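Local atomic coordinates of DUF871 domain-containing protein (Enterococcus faecalis, PDB entry 2P0O), a protein that is of unknown function but probably hydrolyses 6-phospho-N-acetylmuramic acid linkages, with a TIM-barrel domain joined to a cyclophilin-like one. Residues Asp18-Ile21 with Tyr22-Met26; Thr157-Phe160 with Asn161-Arg165; Glu298-Pro301 with Val302-Thr306; Lys341-Thr344 with Ile345-Leu348. All coordinates share one frame; numbering follows the deposited sequence.

Contact 1: Asp18-Ile21 with Tyr22-Met26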
ATOM      1  N   ASP A  18     -16.351  -3.469  13.871  1.00 59.94           N
ATOM      2  CA  ASP A  18     -15.040  -2.935  13.584  1.00 60.55           C
ATOM      3  C   ASP A  18     -14.645  -3.176  12.132  1.00 59.15           C
ATOM      4  O   ASP A  18     -14.223  -2.260  11.467  1.00 58.35           O
ATOM      5  CB  ASP A  18     -13.984  -3.445  14.578  1.00 60.48           C
ATOM      6  CG  ASP A  18     -14.277  -2.965  16.013  1.00 62.88           C
ATOM      7  OD1 ASP A  18     -15.022  -1.968  16.176  1.00 59.06           O
ATOM      8  OD2 ASP A  18     -13.790  -3.594  16.978  1.00 66.68           O
ATOM      9  N   THR A  19     -14.880  -4.377  11.627  1.00 58.29           N
ATOM     10  CA  THR A  19     -14.571  -4.688  10.240  1.00 57.48           C
ATOM     11  C   THR A  19     -15.361  -3.849   9.230  1.00 56.72           C
ATOM     12  O   THR A  19     -14.783  -3.325   8.265  1.00 56.48           O
ATOM     13  CB  THR A  19     -14.705  -6.199   9.984  1.00 57.73           C
ATOM     14  OG1 THR A  19     -13.752  -6.871  10.818  1.00 57.71           O
ATOM     15  CG2 THR A  19     -14.438  -6.544   8.513  1.00 58.48           C
ATOM     16  N   ILE A  20     -16.660  -3.717   9.461  1.00 55.81           N
ATOM     17  CA  ILE A  20     -17.533  -2.858   8.654  1.00 55.72           C
ATOM     18  C   ILE A  20     -17.085  -1.377   8.721  1.00 55.79           C
ATOM     19  O   ILE A  20     -16.882  -0.736   7.681  1.00 55.45           O
ATOM     20  CB  ILE A  20     -19.028  -3.082   9.033  1.00 56.30           C
ATOM     21  CG1 ILE A  20     -19.432  -4.514   8.666  1.00 54.99           C
ATOM     22  CG2 ILE A  20     -19.950  -2.058   8.366  1.00 55.03           C
ATOM     23  CD1 ILE A  20     -20.715  -4.991   9.316  1.00 61.71           C
ATOM     24  N   ILE A  21     -16.909  -0.849   9.932  1.00 55.95           N
ATOM     25  CA  ILE A  21     -16.325   0.493  10.132  1.00 55.66           C
ATOM     26  C   ILE A  21     -15.059   0.672   9.282  1.00 55.42           C
ATOM     27  O   ILE A  21     -14.945   1.622   8.499  1.00 54.93           O
ATOM     28  CB  ILE A  21     -16.058   0.790  11.632  1.00 55.31           C
ATOM     29  CG1 ILE A  21     -17.376   1.029  12.351  1.00 57.10           C
ATOM     30  CG2 ILE A  21     -15.216   2.040  11.809  1.00 55.67           C
ATOM     31  CD1 ILE A  21     -17.355   0.717  13.848  1.00 59.95           C
ATOM     32  N   TYR A  22     -14.132  -0.279   9.426  1.00 55.50           N
ATOM     33  CA  TYR A  22     -12.908  -0.326   8.663  1.00 55.08           C
ATOM     34  C   TYR A  22     -13.097  -0.272   7.149  1.00 54.80           C
ATOM     35  O   TYR A  22     -12.431   0.533   6.458  1.00 54.88           O
ATOM     36  CB  TYR A  22     -12.128  -1.587   9.038  1.00 55.17           C
ATOM     37  CG  TYR A  22     -10.844  -1.803   8.232  1.00 55.84           C
ATOM     38  CD1 TYR A  22      -9.728  -0.967   8.385  1.00 54.23           C
ATOM     39  CD2 TYR A  22     -10.741  -2.875   7.335  1.00 56.97           C
ATOM     40  CE1 TYR A  22      -8.524  -1.203   7.636  1.00 54.44           C
ATOM     41  CE2 TYR A  22      -9.576  -3.114   6.591  1.00 55.25           C
ATOM     42  CZ  TYR A  22      -8.469  -2.292   6.751  1.00 55.98           C
ATOM     43  OH  TYR A  22      -7.323  -2.576   6.003  1.00 56.46           O
ATOM     44  N   ILE A  23     -13.945  -1.157   6.628  1.00 54.23           N
ATOM     45  CA  ILE A  23     -14.200  -1.230   5.184  1.00 54.64           C
ATOM     46  C   ILE A  23     -14.692   0.134   4.638  1.00 54.27           C
ATOM     47  O   ILE A  23     -14.148   0.681   3.661  1.00 54.14           O
ATOM     48  CB  ILE A  23     -15.198  -2.368   4.839  1.00 54.57           C
ATOM     49  CG1 ILE A  23     -14.554  -3.742   5.058  1.00 54.47           C
ATOM     50  CG2 ILE A  23     -15.682  -2.239   3.394  1.00 54.39           C
ATOM     51  CD1 ILE A  23     -15.573  -4.898   5.096  1.00 54.09           C
ATOM     52  N   LYS A  24     -15.680   0.693   5.315  1.00 54.27           N
ATOM     53  CA  LYS A  24     -16.246   1.988   4.953  1.00 55.05           C
ATOM     54  C   LYS A  24     -15.210   3.119   4.992  1.00 55.28           C
ATOM     55  O   LYS A  24     -15.144   3.941   4.066  1.00 55.00           O
ATOM     56  CB  LYS A  24     -17.444   2.326   5.852  1.00 55.20           C
ATOM     57  CG  LYS A  24     -18.632   1.414   5.669  1.00 57.42           C
ATOM     58  CD  LYS A  24     -19.895   1.993   6.357  1.00 60.52           C
ATOM     59  CE  LYS A  24     -20.962   0.913   6.480  1.00 62.96           C
ATOM     60  NZ  LYS A  24     -22.380   1.430   6.607  1.00 64.24           N
ATOM     61  N   LYS A  25     -14.397   3.155   6.053  1.00 55.65           N
ATOM     62  CA  LYS A  25     -13.335   4.158   6.150  1.00 56.31           C
ATOM     63  C   LYS A  25     -12.297   3.998   5.048  1.00 55.55           C
ATOM     64  O   LYS A  25     -11.846   4.979   4.481  1.00 55.42           O
ATOM     65  CB  LYS A  25     -12.632   4.067   7.489  1.00 57.26           C
ATOM     66  CG  LYS A  25     -13.306   4.883   8.548  1.00 59.74           C
ATOM     67  CD  LYS A  25     -12.656   4.655   9.898  1.00 61.13           C
ATOM     68  CE  LYS A  25     -13.522   5.314  10.962  1.00 62.50           C
ATOM     69  NZ  LYS A  25     -12.810   5.208  12.256  1.00 65.34           N
HETATM   70  N   MSE A  26     -11.924   2.755   4.744  1.00 55.90           N
HETATM   71  CA  MSE A  26     -10.911   2.502   3.720  1.00 55.81           C
HETATM   72  C   MSE A  26     -11.397   2.990   2.351  1.00 56.35           C
HETATM   73  O   MSE A  26     -10.643   3.640   1.620  1.00 56.49           O
HETATM   74  CB  MSE A  26     -10.482   1.036   3.716  1.00 55.87           C
HETATM   75  CG  MSE A  26      -9.688   0.656   4.980  1.00 56.27           C
HETATM   76 SE   MSE A  26      -8.024   1.723   5.204  1.00 62.73          SE
HETATM   77  CE  MSE A  26      -6.794   0.550   4.235  1.00 58.03           C
TER
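I20 and K24 touch along one flank of helix 17-28, one turn apart and side by side, with I20 CG2 lying 3.7 Å from K24 CE. The neighbouring pair I21 and K25 repeats the arrangement: I21 CG2 is 3.8 Å from K25 CE. In both lysines the chain beyond CG is extended. K24 meets the I20 side chain through CE alone, whereas the end of K25, CE and NZ, lies alongside I21 CG2. This suits lysine to a helix flank, where its aliphatic part can pack; the K24 side chain also touches E62 of helix 48-62. On the inner side T19 CG2 meets I23 CD1 at 4.0 Å, the two side chains running at a slant to one another.

The backbone bonds are those of a regular alpha helix, each NH reaching the carbonyl four residues back. Y22 N to D18 O is 2.8 Å and K24 N to I20 O is 3.0 Å, the latter almost straight at 178°. Helix 17-28 is the first helix of the TIM barrel, the crossover between strands 4-8 and 33-38, and its buried side faces the barrel wall. I23 there packs on I7 of strand 4-8 and on L55 and I58 of helix 48-62, a place for a branched hydrocarbon.

Aromatic contacts centre on Y22. Its CG stands opposite the backbone N (chi1 176°), turning the ring off the helix toward I7, and selenomethionine M26 lays CG over one ring face, displaced toward the rim. The carbonyl O of T19 comes instead to the ring edge. T19 OG1 is hydrogen-bonded to T16 OG1.

Contact 2: Thr157-Phe160 with Asn161-Arg165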
ATOM      1  N   THR A 157      13.016  -8.166  -4.996  1.00 56.59           N
ATOM      2  CA  THR A 157      12.601  -7.105  -5.937  1.00 57.64           C
ATOM      3  C   THR A 157      12.853  -7.485  -7.401  1.00 57.55           C
ATOM      4  O   THR A 157      12.019  -7.223  -8.284  1.00 56.60           O
ATOM      5  CB  THR A 157      13.292  -5.771  -5.572  1.00 58.33           C
ATOM      6  OG1 THR A 157      12.764  -5.315  -4.321  1.00 61.97           O
ATOM      7  CG2 THR A 157      13.052  -4.689  -6.656  1.00 58.86           C
ATOM      8  N   THR A 158      14.000  -8.122  -7.629  1.00 58.04           N
ATOM      9  CA  THR A 158      14.473  -8.517  -8.957  1.00 59.14           C
ATOM     10  C   THR A 158      13.528  -9.516  -9.625  1.00 59.18           C
ATOM     11  O   THR A 158      13.095  -9.309 -10.773  1.00 59.61           O
ATOM     12  CB  THR A 158      15.926  -9.104  -8.850  1.00 59.50           C
ATOM     13  OG1 THR A 158      16.825  -8.069  -8.440  1.00 62.10           O
ATOM     14  CG2 THR A 158      16.437  -9.712 -10.167  1.00 59.43           C
ATOM     15  N   PHE A 159      13.257 -10.618  -8.924  1.00 59.15           N
ATOM     16  CA  PHE A 159      12.331 -11.645  -9.376  1.00 58.87           C
ATOM     17  C   PHE A 159      10.951 -11.041  -9.605  1.00 57.97           C
ATOM     18  O   PHE A 159      10.302 -11.323 -10.602  1.00 58.04           O
ATOM     19  CB  PHE A 159      12.247 -12.766  -8.330  1.00 59.71           C
ATOM     20  CG  PHE A 159      11.068 -13.709  -8.512  1.00 60.72           C
ATOM     21  CD1 PHE A 159       9.815 -13.402  -7.978  1.00 64.33           C
ATOM     22  CD2 PHE A 159      11.222 -14.910  -9.204  1.00 62.73           C
ATOM     23  CE1 PHE A 159       8.711 -14.288  -8.129  1.00 65.83           C
ATOM     24  CE2 PHE A 159      10.147 -15.798  -9.362  1.00 63.51           C
ATOM     25  CZ  PHE A 159       8.885 -15.488  -8.826  1.00 66.00           C
ATOM     26  N   PHE A 160      10.508 -10.226  -8.658  1.00 57.43           N
ATOM     27  CA  PHE A 160       9.236  -9.524  -8.731  1.00 56.86           C
ATOM     28  C   PHE A 160       9.183  -8.648  -9.984  1.00 57.26           C
ATOM     29  O   PHE A 160       8.221  -8.743 -10.752  1.00 57.10           O
ATOM     30  CB  PHE A 160       9.093  -8.708  -7.447  1.00 57.45           C
ATOM     31  CG  PHE A 160       7.841  -7.837  -7.346  1.00 56.55           C
ATOM     32  CD1 PHE A 160       6.615  -8.388  -6.986  1.00 55.02           C
ATOM     33  CD2 PHE A 160       7.935  -6.456  -7.499  1.00 55.35           C
ATOM     34  CE1 PHE A 160       5.484  -7.600  -6.799  1.00 54.06           C
ATOM     35  CE2 PHE A 160       6.801  -5.637  -7.325  1.00 55.30           C
ATOM     36  CZ  PHE A 160       5.574  -6.210  -6.974  1.00 54.15           C
ATOM     37  N   ASN A 161      10.221  -7.830 -10.205  1.00 56.54           N
ATOM     38  CA  ASN A 161      10.261  -6.930 -11.347  1.00 57.04           C
ATOM     39  C   ASN A 161      10.299  -7.724 -12.638  1.00 57.68           C
ATOM     40  O   ASN A 161       9.603  -7.406 -13.604  1.00 57.27           O
ATOM     41  CB  ASN A 161      11.500  -6.036 -11.298  1.00 56.89           C
ATOM     42  CG  ASN A 161      11.347  -4.895 -10.330  1.00 57.18           C
ATOM     43  OD1 ASN A 161      10.268  -4.660  -9.778  1.00 56.08           O
ATOM     44  ND2 ASN A 161      12.430  -4.154 -10.128  1.00 57.67           N
ATOM     45  N   GLU A 162      11.110  -8.776 -12.620  1.00 58.22           N
ATOM     46  CA  GLU A 162      11.262  -9.679 -13.748  1.00 59.65           C
ATOM     47  C   GLU A 162       9.931 -10.316 -14.113  1.00 59.52           C
ATOM     48  O   GLU A 162       9.545 -10.331 -15.280  1.00 59.40           O
ATOM     49  CB  GLU A 162      12.278 -10.754 -13.384  1.00 60.29           C
ATOM     50  CG  GLU A 162      12.784 -11.593 -14.523  1.00 65.08           C
ATOM     51  CD  GLU A 162      13.896 -12.570 -14.084  1.00 71.18           C
ATOM     52  OE1 GLU A 162      13.651 -13.479 -13.237  1.00 72.83           O
ATOM     53  OE2 GLU A 162      15.031 -12.419 -14.593  1.00 74.97           O
ATOM     54  N   LYS A 163       9.229 -10.824 -13.099  1.00 59.77           N
ATOM     55  CA  LYS A 163       7.953 -11.495 -13.285  1.00 59.56           C
ATOM     56  C   LYS A 163       6.904 -10.527 -13.818  1.00 59.67           C
ATOM     57  O   LYS A 163       6.215 -10.824 -14.786  1.00 59.31           O
ATOM     58  CB  LYS A 163       7.507 -12.127 -11.956  1.00 59.88           C
ATOM     59  CG  LYS A 163       6.247 -12.991 -11.996  1.00 60.01           C
ATOM     60  CD  LYS A 163       6.360 -14.187 -12.934  1.00 58.93           C
ATOM     61  CE  LYS A 163       7.110 -15.340 -12.321  1.00 60.81           C
ATOM     62  NZ  LYS A 163       7.258 -16.387 -13.360  1.00 61.19           N
ATOM     63  N   ASN A 164       6.808  -9.360 -13.194  1.00 59.87           N
ATOM     64  CA  ASN A 164       5.792  -8.389 -13.540  1.00 60.83           C
ATOM     65  C   ASN A 164       5.915  -7.876 -14.983  1.00 61.36           C
ATOM     66  O   ASN A 164       4.903  -7.718 -15.679  1.00 60.88           O
ATOM     67  CB  ASN A 164       5.773  -7.231 -12.527  1.00 60.34           C
ATOM     68  CG  ASN A 164       5.400  -7.687 -11.118  1.00 61.13           C
ATOM     69  OD1 ASN A 164       4.855  -8.784 -10.914  1.00 59.40           O
ATOM     70  ND2 ASN A 164       5.705  -6.848 -10.137  1.00 60.33           N
ATOM     71  N   ARG A 165       7.145  -7.621 -15.420  1.00 62.29           N
ATOM     72  CA  ARG A 165       7.393  -7.160 -16.787  1.00 63.92           C
ATOM     73  C   ARG A 165       6.885  -8.174 -17.794  1.00 64.07           C
ATOM     74  O   ARG A 165       6.196  -7.825 -18.742  1.00 63.84           O
ATOM     75  CB  ARG A 165       8.880  -6.907 -17.001  1.00 64.37           C
ATOM     76  CG  ARG A 165       9.218  -5.443 -17.227  1.00 68.14           C
ATOM     77  CD  ARG A 165      10.721  -5.166 -17.546  1.00 72.69           C
ATOM     78  NE  ARG A 165      11.386  -6.246 -18.277  1.00 75.59           N
ATOM     79  CZ  ARG A 165      11.466  -6.335 -19.606  1.00 77.09           C
ATOM     80  NH1 ARG A 165      10.913  -5.411 -20.387  1.00 77.35           N
ATOM     81  NH2 ARG A 165      12.102  -7.364 -20.153  1.00 76.98           N
TER
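The amide of N164 meets the ring of F160 over one face, with ND2 3.1 Å above the plane and centred on the ring. The amide and ring planes stand 75° apart, so the nitrogen end is directed at the ring face instead of lying flat on it. F160 CG lies opposite its backbone N (chi1 177°), which sends the ring out from the helix; N164, its CG beside its own backbone N, folds back toward the N-terminal end to set ND2 over it. A turn earlier, T157 and N161 run side by side, T157 CG2 3.6 Å from N161 ND2. On the outer flank F159 CZ touches K163 CE at 3.9 Å; the lysine chain is bent at chi2 and chi3 and its methylene packs against the exposed ring.

Regular backbone bonds hold these pairs one turn apart, among them N164 N to F160 O at 2.9 Å. In the next shell, H145 holds the other end of the N164 amide, its NE2 hydrogen-bonded to OD1, and its own ring meets that of F160 with planes about 40° apart. T176 of strand 173-178 and V216, a sodium ligand, also pack on F160, as befits a large aromatic between helix 157-169 and the TIM-barrel wall.

The bond to H145 probably fixes the amide's rotation, and the buried ND2 is consistent with a favourable N-H to pi-face interaction; an amide, with a donor and an acceptor, suits both roles.

Contact 3: Glu298-Pro301 with Val302-Thr306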
ATOM      1  N   GLU A 298      25.290  19.214  14.543  1.00 49.71           N
ATOM      2  CA  GLU A 298      25.786  17.849  14.727  1.00 49.31           C
ATOM      3  C   GLU A 298      25.756  17.036  13.431  1.00 48.36           C
ATOM      4  O   GLU A 298      25.284  17.519  12.401  1.00 47.34           O
ATOM      5  CB  GLU A 298      24.971  17.156  15.817  1.00 49.63           C
ATOM      6  CG  GLU A 298      24.958  17.945  17.086  1.00 53.06           C
ATOM      7  CD  GLU A 298      26.286  17.850  17.825  1.00 58.17           C
ATOM      8  OE1 GLU A 298      26.434  16.887  18.609  1.00 61.76           O
ATOM      9  OE2 GLU A 298      27.174  18.724  17.633  1.00 59.95           O
ATOM     10  N   ALA A 299      26.256  15.802  13.488  1.00 47.78           N
ATOM     11  CA  ALA A 299      26.162  14.883  12.349  1.00 47.95           C
ATOM     12  C   ALA A 299      24.716  14.826  11.814  1.00 47.86           C
ATOM     13  O   ALA A 299      23.760  15.083  12.559  1.00 48.14           O
ATOM     14  CB  ALA A 299      26.653  13.504  12.759  1.00 46.82           C
ATOM     15  N   ARG A 300      24.532  14.487  10.543  1.00 47.46           N
ATOM     16  CA  ARG A 300      23.192  14.498   9.959  1.00 46.46           C
ATOM     17  C   ARG A 300      22.782  13.132   9.384  1.00 46.71           C
ATOM     18  O   ARG A 300      22.682  12.977   8.148  1.00 47.42           O
ATOM     19  CB  ARG A 300      23.103  15.595   8.893  1.00 47.15           C
ATOM     20  CG  ARG A 300      23.367  16.998   9.462  1.00 46.07           C
ATOM     21  CD  ARG A 300      23.596  18.019   8.379  1.00 44.67           C
ATOM     22  NE  ARG A 300      24.931  17.881   7.789  1.00 44.84           N
ATOM     23  CZ  ARG A 300      25.259  18.273   6.556  1.00 45.92           C
ATOM     24  NH1 ARG A 300      24.347  18.832   5.746  1.00 43.61           N
ATOM     25  NH2 ARG A 300      26.510  18.105   6.128  1.00 43.26           N
ATOM     26  N   PRO A 301      22.564  12.125  10.263  1.00 45.94           N
ATOM     27  CA  PRO A 301      22.173  10.817   9.716  1.00 45.95           C
ATOM     28  C   PRO A 301      20.870  10.897   8.929  1.00 46.00           C
ATOM     29  O   PRO A 301      20.120  11.897   9.039  1.00 46.75           O
ATOM     30  CB  PRO A 301      22.074   9.902  10.961  1.00 45.55           C
ATOM     31  CG  PRO A 301      21.892  10.836  12.121  1.00 45.10           C
ATOM     32  CD  PRO A 301      22.680  12.091  11.733  1.00 45.70           C
ATOM     33  N   VAL A 302      20.626   9.894   8.097  1.00 45.75           N
ATOM     34  CA  VAL A 302      19.431   9.875   7.258  1.00 46.07           C
ATOM     35  C   VAL A 302      18.182  10.290   8.051  1.00 45.66           C
ATOM     36  O   VAL A 302      17.908   9.773   9.120  1.00 45.74           O
ATOM     37  CB  VAL A 302      19.249   8.508   6.474  1.00 46.48           C
ATOM     38  CG1 VAL A 302      19.233   7.308   7.422  1.00 47.69           C
ATOM     39  CG2 VAL A 302      17.980   8.550   5.618  1.00 46.05           C
ATOM     40  N   GLY A 303      17.471  11.278   7.540  1.00 46.16           N
ATOM     41  CA  GLY A 303      16.208  11.726   8.147  1.00 46.31           C
ATOM     42  C   GLY A 303      16.355  13.006   8.928  1.00 46.18           C
ATOM     43  O   GLY A 303      15.371  13.571   9.353  1.00 47.37           O
ATOM     44  N   THR A 304      17.593  13.469   9.103  1.00 46.99           N
ATOM     45  CA  THR A 304      17.881  14.690   9.839  1.00 46.57           C
ATOM     46  C   THR A 304      17.285  15.923   9.157  1.00 46.46           C
ATOM     47  O   THR A 304      17.502  16.158   7.956  1.00 47.64           O
ATOM     48  CB  THR A 304      19.410  14.845  10.167  1.00 47.40           C
ATOM     49  OG1 THR A 304      19.844  13.754  11.015  1.00 46.92           O
ATOM     50  CG2 THR A 304      19.690  16.150  10.930  1.00 46.51           C
ATOM     51  N   VAL A 305      16.505  16.678   9.925  1.00 45.15           N
ATOM     52  CA  VAL A 305      15.953  17.961   9.479  1.00 44.30           C
ATOM     53  C   VAL A 305      16.841  19.106   9.927  1.00 45.00           C
ATOM     54  O   VAL A 305      17.130  19.279  11.130  1.00 44.03           O
ATOM     55  CB  VAL A 305      14.528  18.181  10.039  1.00 44.87           C
ATOM     56  CG1 VAL A 305      13.881  19.419   9.425  1.00 42.19           C
ATOM     57  CG2 VAL A 305      13.670  16.936   9.818  1.00 42.68           C
ATOM     58  N   THR A 306      17.251  19.914   8.954  1.00 45.05           N
ATOM     59  CA  THR A 306      18.264  20.945   9.162  1.00 45.80           C
ATOM     60  C   THR A 306      17.815  22.296   8.633  1.00 45.20           C
ATOM     61  O   THR A 306      16.953  22.383   7.735  1.00 45.42           O
ATOM     62  CB  THR A 306      19.623  20.585   8.444  1.00 45.61           C
ATOM     63  OG1 THR A 306      19.469  20.716   7.031  1.00 50.42           O
ATOM     64  CG2 THR A 306      20.034  19.163   8.710  1.00 46.67           C
TER
HETATM   65  O   HOH W   1      21.648  19.391   5.725  1.00 47.10           O
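P301 and T304 are the two ends of a type II beta turn, and one carbonyl ties them together. P301 O accepts both from T304 N at 3.0 Å, in the carbonyl plane, and from T304 OG1 at 2.7 Å, tilted somewhat from it. T304 OG1 sits beside its own backbone N (chi1 -62°), which brings hydroxyl and NH to the same acceptor. Besides its carbonyl, P301 contributes its ring, which packs on the hydroxyl, CD lying 3.4 Å from T304 OG1. V302 takes the second position of the turn with an extended psi (126°), and G303 supplies the positive phi (103°) of the third, where a side chain would press on the preceding carbonyl O.

The turn leads into strand 304-308, an inner strand of the antiparallel sheet in the C-terminal, cyclophilin-like domain. R300 crosses T304 and T306 at about a right angle, its aliphatic part on their methyls; R300 CD is 3.8 Å from T306 CG2. Beyond this the chain bends at chi3, and water 1, in the guanidinium plane at its edge, accepts from R300 NH1 at 2.8 Å and donates to T306 OG1 at 2.9 Å. R300 NH2 is hydrogen-bonded to P327 O.

Contact 4: Lys341-Thr344 with Ile345-Leu348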
ATOM      1  N   LYS A 341      10.087   5.043  11.814  1.00 48.52           N
ATOM      2  CA  LYS A 341       8.990   4.424  11.078  1.00 50.13           C
ATOM      3  C   LYS A 341       8.597   5.194   9.800  1.00 49.59           C
ATOM      4  O   LYS A 341       8.081   4.601   8.854  1.00 51.30           O
ATOM      5  CB  LYS A 341       7.782   4.200  12.025  1.00 50.40           C
ATOM      6  CG  LYS A 341       6.382   4.111  11.354  1.00 55.56           C
ATOM      7  CD  LYS A 341       5.953   2.668  10.975  1.00 58.91           C
ATOM      8  CE  LYS A 341       4.420   2.526  10.886  1.00 60.36           C
ATOM      9  NZ  LYS A 341       3.925   1.062  10.763  1.00 61.35           N
ATOM     10  N   ASP A 342       8.852   6.494   9.742  1.00 48.05           N
ATOM     11  CA  ASP A 342       8.469   7.245   8.552  1.00 47.70           C
ATOM     12  C   ASP A 342       9.592   7.395   7.538  1.00 47.31           C
ATOM     13  O   ASP A 342       9.384   7.881   6.424  1.00 46.60           O
ATOM     14  CB  ASP A 342       7.851   8.608   8.910  1.00 47.28           C
ATOM     15  CG  ASP A 342       6.472   8.466   9.530  1.00 48.87           C
ATOM     16  OD1 ASP A 342       5.854   7.385   9.380  1.00 51.77           O
ATOM     17  OD2 ASP A 342       6.001   9.412  10.202  1.00 47.98           O
ATOM     18  N   GLN A 343      10.774   6.922   7.891  1.00 46.75           N
ATOM     19  CA  GLN A 343      11.902   7.127   6.989  1.00 46.82           C
ATOM     20  C   GLN A 343      11.815   6.414   5.639  1.00 46.11           C
ATOM     21  O   GLN A 343      12.484   6.812   4.711  1.00 46.57           O
ATOM     22  CB  GLN A 343      13.211   6.787   7.717  1.00 47.37           C
ATOM     23  CG  GLN A 343      13.601   7.915   8.693  1.00 47.68           C
ATOM     24  CD  GLN A 343      14.879   7.623   9.441  1.00 47.68           C
ATOM     25  OE1 GLN A 343      15.746   6.950   8.928  1.00 49.14           O
ATOM     26  NE2 GLN A 343      14.994   8.126  10.658  1.00 49.18           N
ATOM     27  N   THR A 344      11.023   5.353   5.509  1.00 44.83           N
ATOM     28  CA  THR A 344      10.838   4.758   4.181  1.00 43.65           C
ATOM     29  C   THR A 344       9.938   5.607   3.253  1.00 43.30           C
ATOM     30  O   THR A 344       9.773   5.293   2.093  1.00 42.82           O
ATOM     31  CB  THR A 344      10.276   3.348   4.238  1.00 43.45           C
ATOM     32  OG1 THR A 344       9.067   3.354   5.013  1.00 42.19           O
ATOM     33  CG2 THR A 344      11.313   2.357   4.838  1.00 44.40           C
ATOM     34  N   ILE A 345       9.338   6.663   3.777  1.00 43.21           N
ATOM     35  CA  ILE A 345       8.575   7.597   2.945  1.00 42.88           C
ATOM     36  C   ILE A 345       9.532   8.527   2.185  1.00 43.49           C
ATOM     37  O   ILE A 345       9.241   8.959   1.048  1.00 43.66           O
ATOM     38  CB  ILE A 345       7.601   8.438   3.808  1.00 43.31           C
ATOM     39  CG1 ILE A 345       6.597   7.509   4.491  1.00 41.06           C
ATOM     40  CG2 ILE A 345       6.906   9.531   2.963  1.00 43.22           C
ATOM     41  CD1 ILE A 345       5.830   8.173   5.683  1.00 44.02           C
ATOM     42  N   LEU A 346      10.687   8.803   2.791  1.00 42.50           N
ATOM     43  CA  LEU A 346      11.653   9.757   2.191  1.00 43.92           C
ATOM     44  C   LEU A 346      12.039   9.521   0.737  1.00 43.27           C
ATOM     45  O   LEU A 346      12.071  10.482   0.014  1.00 42.84           O
ATOM     46  CB  LEU A 346      12.939   9.958   3.036  1.00 42.52           C
ATOM     47  CG  LEU A 346      12.732  10.487   4.468  1.00 44.64           C
ATOM     48  CD1 LEU A 346      14.004  10.328   5.304  1.00 38.30           C
ATOM     49  CD2 LEU A 346      12.229  11.954   4.438  1.00 41.64           C
ATOM     50  N   PRO A 347      12.407   8.279   0.332  1.00 44.37           N
ATOM     51  CA  PRO A 347      12.682   8.063  -1.110  1.00 44.46           C
ATOM     52  C   PRO A 347      11.451   8.200  -2.020  1.00 44.10           C
ATOM     53  O   PRO A 347      11.600   8.195  -3.239  1.00 43.59           O
ATOM     54  CB  PRO A 347      13.189   6.618  -1.183  1.00 45.17           C
ATOM     55  CG  PRO A 347      13.348   6.134   0.234  1.00 45.30           C
ATOM     56  CD  PRO A 347      12.603   7.050   1.132  1.00 44.81           C
ATOM     57  N   LEU A 348      10.249   8.294  -1.444  1.00 43.48           N
ATOM     58  CA  LEU A 348       9.033   8.465  -2.231  1.00 44.04           C
ATOM     59  C   LEU A 348       8.831   9.918  -2.636  1.00 44.31           C
ATOM     60  O   LEU A 348       8.038  10.241  -3.563  1.00 44.65           O
ATOM     61  CB  LEU A 348       7.805   7.989  -1.451  1.00 44.30           C
ATOM     62  CG  LEU A 348       7.795   6.493  -1.135  1.00 45.21           C
ATOM     63  CD1 LEU A 348       6.431   6.156  -0.571  1.00 48.31           C
ATOM     64  CD2 LEU A 348       8.113   5.676  -2.414  1.00 45.42           C
TER
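D342 and I345 form the close-packed side of this short helical turn. They lie side by side, I345 CD1 3.8 Å from both D342 CB and OD1, and the backbone draws them together through I345 N to D342 O at 2.9 Å. This i to i+3 bond belongs to a tight, 3-10-like winding, and the donor stands well above the carbonyl plane. I345 CG1 is beside the backbone N (chi1 -62°), which lays the branch over D342 O. The I345 side chain offers the carboxylate only hydrocarbon; that group is satisfied elsewhere, by a salt bridge to R229 and hydrogen bonds to Q233 and the backbone N of E246.

The next pair is the weaker part. Q343 CG and L346 CD1 are 4.2 Å apart, and L346 N reaches Q343 O at 3.3 Å with a bent angle of 142°. Exposed P347 makes the solvent side: it has no N-H for T344 O, and sets CD against that oxygen at 3.5 Å instead.

The turn, between strands 332-337 and 354-359, lies where the C-terminal part meets the barrel's helix 203-212: I345 packs on A205 of that helix and on F243 and L245 of strand 242-247, while L348 touches V208 and F243.

Overall arrangement
Contacts 1 and 2 lie on opposite sides of the chain's centre, on two outer helices of the same TIM barrel, their centres about 32 Å apart. Each has a hydrophobic inner side and an outer side with lysine methylenes, but contact 1 is chiefly aliphatic while contact 2 adds a buried amide over a ring. Contacts 3 and 4 belong to the C-terminal domain, where a turn leading into a strand and a short 3-10 winding replace regular alpha helix. Those two touch, G303 CA on L346 CD1 at 3.9 Å. All four are partly buried, each mixing buried and exposed residues, although the centre of contact 3 is about 27 Å from the chain's centre and that of contact 4 about 13 Å.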